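Local coordinates for protein beta-hydroxyacid dehydrogenase, 3-hydroxyisobutyrate dehydrogenase (PDB 6GRL) that probably acts as an NADP-dependent imine reductase, an S-selective oxidoreductase linked to reductive amination, at residues 77-82 with 164-169. Residues are numbered along the deposited sequence; the frame is centred on the assembly and turned at random.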
ATOM      1  N   SER A  77       2.766  -4.206 -27.846  1.00 11.62           N
ATOM      2  CA  SER A  77       3.023  -5.313 -26.933  0.86  9.95           C
ATOM      3  C   SER A  77       1.710  -5.893 -26.432  1.00  9.05           C
ATOM      4  O   SER A  77       0.668  -5.234 -26.451  1.00 13.21           O
ATOM      5  CB  SER A  77       3.877  -4.873 -25.734  0.86 10.37           C
ATOM      6  OG  SER A  77       4.666  -3.734 -26.036  0.86 10.07           O
ATOM      7  N   ARG A  78       1.784  -7.141 -25.962  1.00  8.98           N
ATOM      8  CA  ARG A  78       0.659  -7.769 -25.281  1.00  8.96           C
ATOM      9  C   ARG A  78       0.594  -7.355 -23.816  1.00  7.83           C
ATOM     10  O   ARG A  78      -0.492  -7.315 -23.231  1.00  9.49           O
ATOM     11  CB  ARG A  78       0.765  -9.294 -25.393  1.00 13.88           C
ATOM     12  CG  ARG A  78      -0.238 -10.064 -24.544  1.00 16.60           C
ATOM     13  CD  ARG A  78      -0.063 -11.564 -24.692  1.00 22.49           C
ATOM     14  NE  ARG A  78      -1.130 -12.301 -24.021  1.00 28.06           N
ATOM     15  CZ  ARG A  78      -0.993 -12.928 -22.856  1.00 30.11           C
ATOM     16  NH1 ARG A  78       0.172 -12.915 -22.224  1.00 33.23           N
ATOM     17  NH2 ARG A  78      -2.024 -13.571 -22.326  1.00 31.74           N
ATOM     18  N   PHE A  79       1.741  -7.030 -23.223  1.00  8.10           N
ATOM     19  CA  PHE A  79       1.859  -6.697 -21.808  1.00 10.05           C
ATOM     20  C   PHE A  79       1.920  -5.178 -21.675  1.00  8.92           C
ATOM     21  O   PHE A  79       2.881  -4.549 -22.131  1.00 12.76           O
ATOM     22  CB  PHE A  79       3.106  -7.361 -21.229  1.00  9.16           C
ATOM     23  CG  PHE A  79       3.152  -7.397 -19.731  1.00 13.18           C
ATOM     24  CD1 PHE A  79       2.378  -8.300 -19.021  1.00 17.31           C
ATOM     25  CD2 PHE A  79       3.995  -6.549 -19.033  1.00 14.44           C
ATOM     26  CE1 PHE A  79       2.432  -8.343 -17.640  1.00 20.50           C
ATOM     27  CE2 PHE A  79       4.054  -6.588 -17.653  1.00 15.06           C
ATOM     28  CZ  PHE A  79       3.270  -7.485 -16.956  1.00 17.94           C
ATOM     29  N   VAL A  80       0.902  -4.588 -21.051  1.00  6.70           N
ATOM     30  CA  VAL A  80       0.776  -3.136 -20.938  1.00  7.38           C
ATOM     31  C   VAL A  80       0.778  -2.765 -19.462  1.00  9.29           C
ATOM     32  O   VAL A  80      -0.093  -3.209 -18.704  1.00 10.16           O
ATOM     33  CB  VAL A  80      -0.495  -2.613 -21.624  1.00  9.55           C
ATOM     34  CG1 VAL A  80      -0.604  -1.101 -21.465  1.00  9.31           C
ATOM     35  CG2 VAL A  80      -0.510  -3.001 -23.092  1.00  9.91           C
ATOM     36  N   VAL A  81       1.741  -1.937 -19.061  1.00  6.51           N
ATOM     37  CA  VAL A  81       1.878  -1.472 -17.684  1.00  7.38           C
ATOM     38  C   VAL A  81       1.482  -0.003 -17.635  1.00 11.62           C
ATOM     39  O   VAL A  81       1.999   0.811 -18.410  1.00 10.63           O
ATOM     40  CB  VAL A  81       3.310  -1.676 -17.163  1.00  9.09           C
ATOM     41  CG1 VAL A  81       3.424  -1.199 -15.724  1.00 12.63           C
ATOM     42  CG2 VAL A  81       3.714  -3.134 -17.286  1.00 12.16           C
ATOM     43  N   VAL A  82       0.570   0.334 -16.726  1.00  9.31           N
ATOM     44  CA  VAL A  82       0.043   1.689 -16.587  1.00  7.45           C
ATOM     45  C   VAL A  82       0.572   2.277 -15.286  1.00 10.67           C
ATOM     46  O   VAL A  82       0.278   1.765 -14.199  1.00 13.11           O
ATOM     47  CB  VAL A  82      -1.493   1.702 -16.608  1.00 10.14           C
ATOM     48  CG1 VAL A  82      -2.018   3.135 -16.635  1.00 10.84           C
ATOM     49  CG2 VAL A  82      -2.015   0.909 -17.796  1.00 12.29           C
ATOM     50  N   PRO A 164       7.166 -13.767 -12.946  1.00 21.19           N
ATOM     51  CA  PRO A 164       8.590 -13.465 -13.178  1.00 22.01           C
ATOM     52  C   PRO A 164       8.832 -12.092 -13.780  1.00 21.44           C
ATOM     53  O   PRO A 164       9.867 -11.477 -13.494  1.00 23.77           O
ATOM     54  CB  PRO A 164       9.035 -14.585 -14.129  1.00 26.44           C
ATOM     55  CG  PRO A 164       8.106 -15.700 -13.846  1.00 27.86           C
ATOM     56  CD  PRO A 164       6.785 -15.051 -13.566  1.00 24.33           C
ATOM     57  N   ILE A 165       7.914 -11.589 -14.607  1.00 19.31           N
ATOM     58  CA  ILE A 165       8.074 -10.242 -15.143  1.00 19.12           C
ATOM     59  C   ILE A 165       7.860  -9.206 -14.046  1.00 18.26           C
ATOM     60  O   ILE A 165       8.604  -8.223 -13.946  1.00 17.86           O
ATOM     61  CB  ILE A 165       7.120 -10.017 -16.330  1.00 21.17           C
ATOM     62  CG1 ILE A 165       7.444 -10.985 -17.469  1.00 26.46           C
ATOM     63  CG2 ILE A 165       7.201  -8.577 -16.818  1.00 23.95           C
ATOM     64  CD1 ILE A 165       6.478 -10.904 -18.630  1.00 31.52           C
ATOM     65  N   LEU A 166       6.852  -9.417 -13.198  1.00 14.39           N
ATOM     66  CA  LEU A 166       6.562  -8.463 -12.132  1.00 15.51           C
ATOM     67  C   LEU A 166       7.697  -8.394 -11.116  1.00 16.11           C
ATOM     68  O   LEU A 166       7.997  -7.316 -10.589  1.00 17.87           O
ATOM     69  CB  LEU A 166       5.250  -8.833 -11.443  1.00 16.43           C
ATOM     70  CG  LEU A 166       4.017  -8.921 -12.343  1.00 14.95           C
ATOM     71  CD1 LEU A 166       2.813  -9.407 -11.551  1.00 16.00           C
ATOM     72  CD2 LEU A 166       3.730  -7.577 -12.999  1.00 15.53           C
ATOM     73  N   ARG A 167       8.339  -9.528 -10.825  1.00 17.89           N
ATOM     74  CA  ARG A 167       9.410  -9.528  -9.833  1.00 19.76           C
ATOM     75  C   ARG A 167      10.675  -8.845 -10.333  1.00 19.07           C
ATOM     76  O   ARG A 167      11.604  -8.649  -9.544  1.00 20.25           O
ATOM     77  CB  ARG A 167       9.731 -10.957  -9.383  1.00 26.82           C
ATOM     78  CG  ARG A 167      10.369 -11.830 -10.446  1.00 33.39           C
ATOM     79  CD  ARG A 167      11.050 -13.048  -9.835  1.00 40.52           C
ATOM     80  NE  ARG A 167      10.096 -14.113  -9.540  1.00 44.73           N
ATOM     81  CZ  ARG A 167      10.128 -15.320 -10.095  1.00 46.70           C
ATOM     82  NH1 ARG A 167      11.068 -15.622 -10.981  1.00 46.71           N
ATOM     83  NH2 ARG A 167       9.218 -16.227  -9.767  1.00 47.95           N
ATOM     84  N   GLU A 168      10.734  -8.481 -11.616  1.00 18.00           N
ATOM     85  CA  GLU A 168      11.828  -7.656 -12.109  1.00 19.35           C
ATOM     86  C   GLU A 168      11.777  -6.239 -11.556  1.00 19.34           C
ATOM     87  O   GLU A 168      12.776  -5.519 -11.649  1.00 21.10           O
ATOM     88  CB  GLU A 168      11.811  -7.615 -13.640  1.00 18.06           C
ATOM     89  CG  GLU A 168      11.923  -8.981 -14.305  1.00 20.09           C
ATOM     90  CD  GLU A 168      11.862  -8.904 -15.819  1.00 25.97           C
ATOM     91  OE1 GLU A 168      11.618  -7.801 -16.352  1.00 26.05           O
ATOM     92  OE2 GLU A 168      12.059  -9.946 -16.479  1.00 29.28           O
ATOM     93  N   LEU A 169      10.645  -5.828 -10.986  1.00 16.94           N
ATOM     94  CA  LEU A 169      10.511  -4.502 -10.402  1.00 16.40           C
ATOM     95  C   LEU A 169      10.795  -4.477  -8.906  1.00 18.75           C
ATOM     96  O   LEU A 169      10.999  -3.394  -8.348  1.00 20.81           O
ATOM     97  CB  LEU A 169       9.103  -3.956 -10.661  1.00 13.57           C
ATOM     98  CG  LEU A 169       8.649  -3.948 -12.123  1.00 14.82           C
ATOM     99  CD1 LEU A 169       7.231  -3.409 -12.247  1.00 16.48           C
ATOM    100  CD2 LEU A 169       9.613  -3.136 -12.977  1.00 15.62           C
TER
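Phe79 on strand 79-82 faces Ile165 near the C-terminal end of helix 156-166, with 9.8 Å between their CA atoms, the shortest such spacing between the two segments. The CB of each is directed at the other segment, and the aromatic ring covers nearly half of the gap, the side chains of the helix meeting it from the other side. With its CG anti to the backbone N (chi1 -165°), the phenylalanine reaches out from the strand toward the helix. Its CE2 comes within 3.8 Å of Ile165 CG2, the methyl meeting the ring obliquely. That methyl is the branch anti to the backbone N of Ile165, and the two side chains run past each other in opposite senses. Leu166 adds a second touch: although its CB bond does not aim at the strand, the branch CD2 swings in to lie 4.0 Å from Phe79 CZ, in the plane of the ring and at its edge. The far end of the phenyl group therefore meets two methyls from consecutive residues. From Leu166 to Leu169 the chain makes a type I beta turn, with Leu169 N bonded to Leu166 O at 3.1 Å.

Around the pair, Phe79 also meets the ring of His162 from the same helix, the two planes inclined by about 40°, and packs on Val23 and Val107 of the flanking parallel strands 23-26 and 105-108. Ile165 leans on Phe39 of helix 30-41. The contact thus seats the end of helix 156-166 against the central strands of the Rossmann-type nucleotide-binding domain, beside helix 30-41. The attachment is purely apolar: three buried side chains meet through carbon alone, so what joins the two segments directly is van der Waals contact, which is less directional than hydrogen bonding.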